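Local structure of kynurenine formamidase (Bacillus anthracis, 4CO9) at residues C[13-23]-C[117-125]; C[182-192]-C[203-211]. The protein catalyses the zinc-dependent hydrolysis of N-formyl-L-kynurenine to L-kynurenine and formate, the second step of the kynurenine pathway of tryptophan degradation. All blocks are in the same frame, centred on the assembly; numbering follows the deposited sequence. Where two conformers were deposited one is given.

Interaction 1. Residues C[13-23]-C[117-125]; sequences QPLNNDIATWP and GKANEFPDI
Phe122 meets Trp22 edge to face, and this aromatic pair joins two surface loops at Trp22, a substrate-binding residue. With CG anti to the backbone N (chi1 -161°), the Phe122 ring turns one face to Trp22 CA and Pro23 CD. Phe122 CB lies 4.2 Å from Ala20 CB. CD1 comes against the carbonyl O of Thr21, and CE1 lies near Trp22 CA. Phe122 CE2 meets Pro23 CD at 3.6 Å. Trp22 CA and Pro23 CD both make CH-pi contacts over that face, while Pro123 CD covers the opposite one. At the tip, Phe122 CZ stands over the indole, 3.4 Å from Trp22 CD2; the planes of the Phe122 ring and the five-membered ring of Trp22 are inclined at 53°.

Farther along, the backbones join directly: Ala20 N donates to Ala119 O at 2.9 Å, nearly straight and on a lone pair. A water gives that same oxygen a second bond and reaches Gln13 OE1, whose flat amide lies against the Ala119 methyl (Gln13 CD to Ala119 CB 3.7 Å). Another water links Pro14 O with Asn120 OD1. An Asx turn, Asp18 N to Asn16 OD1, shapes the bend facing Asn120.

Asn16 ND2 hydrogen-bonds Ser197 OG of the second subunit, and Leu15 O reaches the same hydroxyl weakly. Within the chain, the loop between strands 9-10 and 29-34 here meets the loop between strands 108-112 and 128-129.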
loop_
_atom_site.group_PDB
_atom_site.type_symbol
_atom_site.label_atom_id
_atom_site.label_comp_id
_atom_site.label_asym_id
_atom_site.label_seq_id
_atom_site.Cartn_x
_atom_site.Cartn_y
_atom_site.Cartn_z
ATOM N N GLN C 13 -7.823 -4.952 -7.193
ATOM C CA GLN C 13 -9.279 -4.839 -7.180
ATOM C C GLN C 13 -9.720 -3.512 -6.548
ATOM O O GLN C 13 -9.236 -3.150 -5.488
ATOM C CB GLN C 13 -9.891 -6.005 -6.407
ATOM C CG GLN C 13 -9.701 -7.362 -7.058
ATOM C CD GLN C 13 -10.392 -8.490 -6.333
ATOM O OE1 GLN C 13 -10.765 -8.369 -5.172
ATOM N NE2 GLN C 13 -10.575 -9.610 -7.023
ATOM N N PRO C 14 -10.670 -2.804 -7.181
ATOM C CA PRO C 14 -11.148 -1.578 -6.560
ATOM C C PRO C 14 -11.799 -1.863 -5.216
ATOM O O PRO C 14 -12.591 -2.808 -5.100
ATOM C CB PRO C 14 -12.183 -1.044 -7.558
ATOM C CG PRO C 14 -11.780 -1.618 -8.864
ATOM C CD PRO C 14 -11.218 -2.987 -8.542
ATOM N N LEU C 15 -11.439 -1.060 -4.222
ATOM C CA LEU C 15 -11.953 -1.184 -2.879
ATOM C C LEU C 15 -13.083 -0.179 -2.689
ATOM O O LEU C 15 -12.869 1.026 -2.738
ATOM C CB LEU C 15 -10.852 -0.931 -1.855
ATOM C CG LEU C 15 -9.754 -1.997 -1.740
ATOM C CD1 LEU C 15 -8.648 -1.467 -0.825
ATOM C CD2 LEU C 15 -10.299 -3.315 -1.195
ATOM N N ASN C 16 -14.278 -0.702 -2.471
ATOM C CA ASN C 16 -15.459 0.103 -2.215
ATOM C C ASN C 16 -16.502 -0.773 -1.512
ATOM O O ASN C 16 -16.305 -1.991 -1.341
ATOM C CB ASN C 16 -16.005 0.698 -3.499
ATOM C CG ASN C 16 -16.279 -0.357 -4.554
ATOM O OD1 ASN C 16 -17.041 -1.311 -4.326
ATOM N ND2 ASN C 16 -15.630 -0.224 -5.692
ATOM N N ASN C 17 -17.608 -0.159 -1.115
ATOM C CA ASN C 17 -18.608 -0.855 -0.325
ATOM C C ASN C 17 -19.256 -2.043 -1.034
ATOM O O ASN C 17 -19.886 -2.855 -0.373
ATOM C CB ASN C 17 -19.676 0.123 0.182
ATOM C CG ASN C 17 -19.136 1.125 1.208
ATOM O OD1 ASN C 17 -17.949 1.193 1.489
ATOM N ND2 ASN C 17 -20.031 1.922 1.760
ATOM N N ASP C 18 -19.101 -2.151 -2.356
ATOM C CA ASP C 18 -19.634 -3.280 -3.108
ATOM C C ASP C 18 -18.712 -4.492 -3.207
ATOM O O ASP C 18 -19.123 -5.525 -3.731
ATOM C CB ASP C 18 -19.995 -2.833 -4.534
ATOM C CG ASP C 18 -21.056 -1.737 -4.554
ATOM O OD1 ASP C 18 -21.936 -1.740 -3.676
ATOM O OD2 ASP C 18 -20.997 -0.884 -5.460
ATOM N N ILE C 19 -17.465 -4.375 -2.760
ATOM C CA ILE C 19 -16.528 -5.482 -2.889
ATOM C C ILE C 19 -16.957 -6.659 -2.014
ATOM O O ILE C 19 -17.531 -6.477 -0.958
ATOM C CB ILE C 19 -15.080 -5.066 -2.573
ATOM C CG1 ILE C 19 -14.102 -6.097 -3.171
ATOM C CG2 ILE C 19 -14.855 -4.886 -1.091
ATOM C CD1 ILE C 19 -12.654 -5.680 -3.117
ATOM N N ALA C 20 -16.683 -7.861 -2.494
ATOM C CA ALA C 20 -16.959 -9.080 -1.749
ATOM C C ALA C 20 -15.987 -9.259 -0.593
ATOM O O ALA C 20 -14.911 -8.648 -0.560
ATOM C CB ALA C 20 -16.881 -10.283 -2.673
ATOM N N THR C 21 -16.390 -10.081 0.364
ATOM C CA THR C 21 -15.527 -10.508 1.459
ATOM C C THR C 21 -15.735 -11.995 1.698
ATOM O O THR C 21 -16.690 -12.579 1.194
ATOM C CB THR C 21 -15.857 -9.758 2.759
ATOM O OG1 THR C 21 -17.216 -9.999 3.123
ATOM C CG2 THR C 21 -15.653 -8.252 2.606
ATOM N N TRP C 22 -14.870 -12.605 2.496
ATOM C CA TRP C 22 -15.114 -13.977 2.956
ATOM C C TRP C 22 -16.473 -13.988 3.669
ATOM O O TRP C 22 -16.809 -13.019 4.320
ATOM C CB TRP C 22 -14.001 -14.440 3.896
ATOM C CG TRP C 22 -12.764 -14.894 3.150
ATOM C CD1 TRP C 22 -11.802 -14.103 2.621
ATOM C CD2 TRP C 22 -12.394 -16.237 2.840
ATOM N NE1 TRP C 22 -10.839 -14.872 1.995
ATOM C CE2 TRP C 22 -11.179 -16.187 2.126
ATOM C CE3 TRP C 22 -12.969 -17.475 3.102
ATOM C CZ2 TRP C 22 -10.526 -17.335 1.657
ATOM C CZ3 TRP C 22 -12.317 -18.625 2.648
ATOM C CH2 TRP C 22 -11.113 -18.544 1.935
ATOM N N PRO C 23 -17.251 -15.080 3.558
ATOM C CA PRO C 23 -18.555 -15.159 4.215
ATOM C C PRO C 23 -18.464 -14.850 5.710
ATOM O O PRO C 23 -17.614 -15.405 6.411
ATOM C CB PRO C 23 -18.972 -16.619 4.005
ATOM C CG PRO C 23 -18.233 -17.052 2.791
ATOM C CD PRO C 23 -16.963 -16.269 2.738
ATOM N N GLY C 117 -12.674 -13.543 -11.219
ATOM C CA GLY C 117 -12.582 -12.208 -11.808
ATOM C C GLY C 117 -13.749 -11.261 -11.546
ATOM O O GLY C 117 -13.854 -10.237 -12.206
ATOM N N LYS C 118 -14.617 -11.588 -10.589
ATOM C CA LYS C 118 -15.693 -10.682 -10.176
ATOM C C LYS C 118 -15.464 -10.221 -8.739
ATOM O O LYS C 118 -15.812 -10.927 -7.779
ATOM C CB LYS C 118 -17.045 -11.371 -10.307
ATOM C CG LYS C 118 -17.375 -11.762 -11.742
ATOM C CD LYS C 118 -18.654 -12.565 -11.852
ATOM C CE LYS C 118 -18.380 -14.028 -11.523
ATOM N NZ LYS C 118 -19.562 -14.888 -11.808
ATOM N N ALA C 119 -14.874 -9.032 -8.590
ATOM C CA ALA C 119 -14.419 -8.546 -7.274
ATOM C C ALA C 119 -15.582 -8.366 -6.289
ATOM O O ALA C 119 -15.385 -8.409 -5.072
ATOM C CB ALA C 119 -13.647 -7.240 -7.418
ATOM N N ASN C 120 -16.779 -8.150 -6.820
ATOM C CA ASN C 120 -17.943 -7.854 -5.999
ATOM C C ASN C 120 -18.782 -9.100 -5.675
ATOM O O ASN C 120 -19.844 -8.991 -5.070
ATOM C CB ASN C 120 -18.778 -6.741 -6.658
ATOM C CG ASN C 120 -18.008 -5.408 -6.779
ATOM O OD1 ASN C 120 -16.920 -5.234 -6.210
ATOM N ND2 ASN C 120 -18.584 -4.455 -7.510
ATOM N N GLU C 121 -18.285 -10.281 -6.049
ATOM C CA GLU C 121 -18.880 -11.544 -5.619
ATOM C C GLU C 121 -17.810 -12.450 -5.028
ATOM O O GLU C 121 -16.682 -12.474 -5.509
ATOM C CB GLU C 121 -19.525 -12.264 -6.797
ATOM C CG GLU C 121 -20.614 -11.455 -7.491
ATOM C CD GLU C 121 -21.207 -12.190 -8.683
ATOM O OE1 GLU C 121 -21.048 -13.429 -8.759
ATOM O OE2 GLU C 121 -21.813 -11.517 -9.551
ATOM N N PHE C 122 -18.167 -13.205 -3.996
ATOM C CA PHE C 122 -17.256 -14.205 -3.479
ATOM C C PHE C 122 -17.527 -15.525 -4.194
ATOM O O PHE C 122 -18.671 -15.957 -4.262
ATOM C CB PHE C 122 -17.412 -14.353 -1.968
ATOM C CG PHE C 122 -16.234 -15.007 -1.323
ATOM C CD1 PHE C 122 -15.058 -14.300 -1.139
ATOM C CD2 PHE C 122 -16.280 -16.346 -0.951
ATOM C CE1 PHE C 122 -13.964 -14.914 -0.566
ATOM C CE2 PHE C 122 -15.190 -16.962 -0.371
ATOM C CZ PHE C 122 -14.030 -16.247 -0.183
ATOM N N PRO C 123 -16.476 -16.170 -4.740
ATOM C CA PRO C 123 -16.702 -17.418 -5.485
ATOM C C PRO C 123 -17.156 -18.597 -4.622
ATOM O O PRO C 123 -16.915 -18.625 -3.426
ATOM C CB PRO C 123 -15.332 -17.721 -6.092
ATOM C CG PRO C 123 -14.358 -17.096 -5.149
ATOM C CD PRO C 123 -15.041 -15.862 -4.612
ATOM N N ASP C 124 -17.815 -19.562 -5.255
ATOM C CA ASP C 124 -18.239 -20.782 -4.580
ATOM C C ASP C 124 -17.144 -21.835 -4.615
ATOM O O ASP C 124 -17.042 -22.647 -3.705
ATOM C CB ASP C 124 -19.511 -21.317 -5.240
ATOM C CG ASP C 124 -20.677 -20.362 -5.087
ATOM O OD1 ASP C 124 -20.930 -19.915 -3.948
ATOM O OD2 ASP C 124 -21.338 -20.060 -6.102
ATOM N N ILE C 125 -16.350 -21.841 -5.685
ATOM C CA ILE C 125 -15.210 -22.746 -5.813
ATOM C C ILE C 125 -14.093 -22.028 -6.568
ATOM O O ILE C 125 -14.365 -21.203 -7.435
ATOM C CB ILE C 125 -15.604 -24.047 -6.567
ATOM C CG1 ILE C 125 -14.453 -25.056 -6.568
ATOM C CG2 ILE C 125 -16.029 -23.751 -7.996
ATOM C CD1 ILE C 125 -14.859 -26.438 -7.044
HETATM O O HOH W 1 -13.048 -9.524 -4.235
HETATM O O HOH W 2 -14.481 -3.763 -6.889
#

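Interaction 2. Residues C[182-192]-C[203-211]; sequences VADGDYELIAL and PVRAVIRPI
Strands 185-190 and 207-210 run antiparallel, the axes of these short segments 4.4 Å apart at closest approach and their directions 139° apart, and form neighbouring strands of the large mixed sheet. The hydrogen-bonded pairs Glu188-Arg209 and Ile190-Val207 each exchange two backbone bonds. Beyond Ile190 direct pairing gives way to water: one molecule bridges Leu192 O and Arg205 N, another Leu192 N and Arg205 O.

On the face bearing Leu189 and Ile208, Leu189 CD1 packs on Ile208 CG2 at 3.7 Å. Ile208 CG1 sits between the backbone N and carbonyl carbon (chi1 57°), which sends CD1 over one face of the Tyr187 ring, 3.8 Å from its centroid, in a CH-pi contact. The same methyl meets Val182 CG1 tip to tip, and Ile9 and Ile84 of the flanking strands also touch Ile208. On the other face Ile190 and Val207 lie side by side, with CB of Ile190 3.8 Å from CG2 of Val207; here Ile190 packs on its counterpart in the second subunit.

The chain terminus is held too: Ile211 N donates to Asp186 O from above the carbonyl plane. The Tyr187 ring is anchored at its far end, where Tyr187 OH donates to Ala183 O at 2.6 Å.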
loop_
_atom_site.group_PDB
_atom_site.type_symbol
_atom_site.label_atom_id
_atom_site.label_comp_id
_atom_site.label_asym_id
_atom_site.label_seq_id
_atom_site.Cartn_x
_atom_site.Cartn_y
_atom_site.Cartn_z
ATOM N N VAL C 182 -3.855 -8.186 -18.665
ATOM C CA VAL C 182 -2.418 -8.183 -18.891
ATOM C C VAL C 182 -1.953 -9.478 -19.546
ATOM O O VAL C 182 -2.467 -10.568 -19.283
ATOM C CB VAL C 182 -1.615 -7.916 -17.590
ATOM C CG1 VAL C 182 -2.135 -6.671 -16.894
ATOM C CG2 VAL C 182 -1.654 -9.107 -16.656
ATOM N N ALA C 183 -0.947 -9.343 -20.392
ATOM C CA ALA C 183 -0.413 -10.470 -21.130
ATOM C C ALA C 183 0.572 -11.241 -20.276
ATOM O O ALA C 183 1.167 -10.695 -19.326
ATOM C CB ALA C 183 0.269 -9.970 -22.399
ATOM N N ASP C 184 0.776 -12.508 -20.632
ATOM C CA ASP C 184 1.820 -13.312 -20.019
ATOM C C ASP C 184 3.171 -12.678 -20.262
ATOM O O ASP C 184 3.366 -11.976 -21.255
ATOM C CB ASP C 184 1.848 -14.723 -20.609
ATOM C CG ASP C 184 0.629 -15.536 -20.261
ATOM O OD1 ASP C 184 -0.083 -15.216 -19.290
ATOM O OD2 ASP C 184 0.410 -16.561 -20.936
ATOM N N GLY C 185 4.121 -12.944 -19.379
ATOM C CA GLY C 185 5.477 -12.496 -19.603
ATOM C C GLY C 185 6.126 -11.910 -18.377
ATOM O O GLY C 185 5.714 -12.180 -17.240
ATOM N N ASP C 186 7.141 -11.088 -18.627
ATOM C CA ASP C 186 7.986 -10.560 -17.592
ATOM C C ASP C 186 7.675 -9.112 -17.283
ATOM O O ASP C 186 7.497 -8.289 -18.182
ATOM C CB ASP C 186 9.450 -10.703 -17.979
ATOM C CG ASP C 186 9.933 -12.132 -17.857
ATOM O OD1 ASP C 186 9.421 -12.887 -16.990
ATOM O OD2 ASP C 186 10.835 -12.491 -18.613
ATOM N N TYR C 187 7.627 -8.819 -15.991
ATOM C CA TYR C 187 7.297 -7.505 -15.512
ATOM C C TYR C 187 8.122 -7.214 -14.283
ATOM O O TYR C 187 8.785 -8.101 -13.735
ATOM C CB TYR C 187 5.826 -7.453 -15.111
ATOM C CG TYR C 187 4.845 -7.686 -16.220
ATOM C CD1 TYR C 187 4.527 -8.980 -16.642
ATOM C CD2 TYR C 187 4.192 -6.620 -16.824
ATOM C CE1 TYR C 187 3.600 -9.188 -17.644
ATOM C CE2 TYR C 187 3.277 -6.816 -17.830
ATOM C CZ TYR C 187 2.975 -8.095 -18.233
ATOM O OH TYR C 187 2.070 -8.270 -19.250
ATOM N N GLU C 188 8.074 -5.964 -13.848
ATOM C CA GLU C 188 8.455 -5.610 -12.495
ATOM C C GLU C 188 7.165 -5.493 -11.698
ATOM O O GLU C 188 6.190 -4.928 -12.186
ATOM C CB GLU C 188 9.251 -4.306 -12.484
ATOM C CG GLU C 188 10.664 -4.473 -13.045
ATOM C CD GLU C 188 11.675 -4.886 -12.002
ATOM O OE1 GLU C 188 11.266 -5.214 -10.888
ATOM O OE2 GLU C 188 12.884 -4.941 -12.303
ATOM N N LEU C 189 7.144 -6.086 -10.507
ATOM C CA LEU C 189 5.963 -6.075 -9.627
ATOM C C LEU C 189 6.236 -5.187 -8.423
ATOM O O LEU C 189 7.350 -5.153 -7.913
ATOM C CB LEU C 189 5.656 -7.486 -9.110
ATOM C CG LEU C 189 4.571 -7.670 -8.038
ATOM C CD1 LEU C 189 3.187 -7.295 -8.545
ATOM C CD2 LEU C 189 4.565 -9.117 -7.550
ATOM N N ILE C 190 5.206 -4.469 -7.990
ATOM C CA ILE C 190 5.179 -3.838 -6.672
ATOM C C ILE C 190 3.888 -4.282 -5.989
ATOM O O ILE C 190 2.797 -4.126 -6.547
ATOM C CB ILE C 190 5.176 -2.305 -6.760
ATOM C CG1 ILE C 190 6.416 -1.803 -7.525
ATOM C CG2 ILE C 190 5.130 -1.696 -5.362
ATOM C CD1 ILE C 190 6.329 -0.345 -7.914
ATOM N N ALA C 191 4.007 -4.811 -4.777
ATOM C CA ALA C 191 2.833 -5.232 -4.012
ATOM C C ALA C 191 3.106 -5.187 -2.509
ATOM O O ALA C 191 3.122 -6.211 -1.835
ATOM C CB ALA C 191 2.399 -6.617 -4.447
ATOM N N LEU C 192 3.332 -3.980 -1.994
ATOM C CA LEU C 192 3.894 -3.808 -0.660
ATOM C C LEU C 192 2.833 -3.815 0.433
ATOM O O LEU C 192 1.838 -3.101 0.326
ATOM C CB LEU C 192 4.664 -2.485 -0.578
ATOM C CG LEU C 192 6.047 -2.468 -1.229
ATOM C CD1 LEU C 192 6.433 -1.047 -1.596
ATOM C CD2 LEU C 192 7.080 -3.083 -0.300
ATOM N N PRO C 203 -3.947 -5.338 2.983
ATOM C CA PRO C 203 -4.244 -4.933 1.612
ATOM C C PRO C 203 -3.022 -4.258 1.004
ATOM O O PRO C 203 -2.196 -3.676 1.728
ATOM C CB PRO C 203 -5.400 -3.925 1.755
ATOM C CG PRO C 203 -5.417 -3.536 3.170
ATOM C CD PRO C 203 -4.761 -4.629 3.979
ATOM N N VAL C 204 -2.909 -4.360 -0.313
ATOM C CA VAL C 204 -1.801 -3.773 -1.050
ATOM C C VAL C 204 -2.317 -3.155 -2.333
ATOM O O VAL C 204 -3.422 -3.478 -2.796
ATOM C CB VAL C 204 -0.723 -4.818 -1.416
ATOM C CG1 VAL C 204 -0.218 -5.532 -0.174
ATOM C CG2 VAL C 204 -1.240 -5.816 -2.445
ATOM N N ARG C 205 -1.527 -2.239 -2.888
ATOM C CA ARG C 205 -1.752 -1.794 -4.251
ATOM C C ARG C 205 -0.738 -2.523 -5.101
ATOM O O ARG C 205 0.453 -2.191 -5.087
ATOM C CB ARG C 205 -1.581 -0.288 -4.398
ATOM C CG ARG C 205 -2.014 0.242 -5.766
ATOM C CD ARG C 205 -3.516 0.130 -5.920
ATOM N NE ARG C 205 -4.031 0.674 -7.170
ATOM C CZ ARG C 205 -4.284 1.958 -7.404
ATOM N NH1 ARG C 205 -4.023 2.897 -6.499
ATOM N NH2 ARG C 205 -4.775 2.311 -8.575
ATOM N N ALA C 206 -1.197 -3.560 -5.783
ATOM C CA ALA C 206 -0.353 -4.304 -6.682
ATOM C C ALA C 206 -0.382 -3.660 -8.055
ATOM O O ALA C 206 -1.457 -3.432 -8.626
ATOM C CB ALA C 206 -0.795 -5.757 -6.758
ATOM N N VAL C 207 0.809 -3.356 -8.567
ATOM C CA VAL C 207 0.983 -2.842 -9.917
ATOM C C VAL C 207 2.153 -3.549 -10.593
ATOM O O VAL C 207 3.055 -4.055 -9.925
ATOM C CB VAL C 207 1.253 -1.315 -9.927
ATOM C CG1 VAL C 207 0.119 -0.561 -9.266
ATOM C CG2 VAL C 207 2.569 -0.983 -9.233
ATOM N N ILE C 208 2.160 -3.522 -11.925
ATOM C CA ILE C 208 3.243 -4.120 -12.714
ATOM C C ILE C 208 3.643 -3.235 -13.893
ATOM O O ILE C 208 2.820 -2.487 -14.423
ATOM C CB ILE C 208 2.863 -5.524 -13.264
ATOM C CG1 ILE C 208 1.579 -5.470 -14.112
ATOM C CG2 ILE C 208 2.732 -6.507 -12.116
ATOM C CD1 ILE C 208 1.199 -6.790 -14.768
ATOM N N ARG C 209 4.910 -3.344 -14.286
ATOM C CA ARG C 209 5.435 -2.642 -15.436
ATOM C C ARG C 209 6.173 -3.645 -16.328
ATOM O O ARG C 209 7.038 -4.376 -15.842
ATOM C CB ARG C 209 6.410 -1.572 -14.968
ATOM C CG ARG C 209 6.998 -0.730 -16.073
ATOM C CD ARG C 209 7.788 0.433 -15.512
ATOM N NE ARG C 209 8.969 0.007 -14.795
ATOM C CZ ARG C 209 9.812 0.839 -14.191
ATOM N NH1 ARG C 209 9.586 2.147 -14.183
ATOM N NH2 ARG C 209 10.879 0.361 -13.573
ATOM N N PRO C 210 5.853 -3.665 -17.632
ATOM C CA PRO C 210 6.516 -4.635 -18.522
ATOM C C PRO C 210 8.016 -4.386 -18.592
ATOM O O PRO C 210 8.431 -3.231 -18.589
ATOM C CB PRO C 210 5.837 -4.424 -19.876
ATOM C CG PRO C 210 4.961 -3.233 -19.747
ATOM C CD PRO C 210 4.838 -2.846 -18.316
ATOM N N ILE C 211 8.828 -5.441 -18.598
ATOM C CA ILE C 211 10.293 -5.254 -18.619
ATOM C C ILE C 211 10.778 -4.726 -19.969
ATOM O O ILE C 211 11.840 -4.096 -20.019
ATOM C CB ILE C 211 11.144 -6.515 -18.325
ATOM C CG1 ILE C 211 11.245 -7.442 -19.557
ATOM C CG2 ILE C 211 10.688 -7.239 -17.072
ATOM C CD1 ILE C 211 9.940 -7.824 -20.226
ATOM O OXT ILE C 211 10.151 -4.937 -21.021
HETATM O O HOH W 3 0.703 -1.348 -1.270
HETATM O O HOH W 4 2.504 -1.297 -3.218
#

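Together the contacts illustrate how a metal-dependent hydrolase can combine a substrate-binding residue carried on a loop with a regular sheet. Interaction 1 reaches the active site through Trp22, whose side chain lies about 4 Å from that of the zinc ligand His52 and about 5 Å from a zinc ion. Interaction 2 lies chiefly in the sheet, but at one end the side chain of Pro203 is about 5 Å from that of His56 and about 9 Å from a zinc ion. The centres of interactions 1 and 2 are 21 Å apart and the nearest atoms of interactions 1 and 2 about 5 Å, without touching. Both also touch the second subunit, where Arg205 NH1 hydrogen-bonds Pro193 O of that subunit.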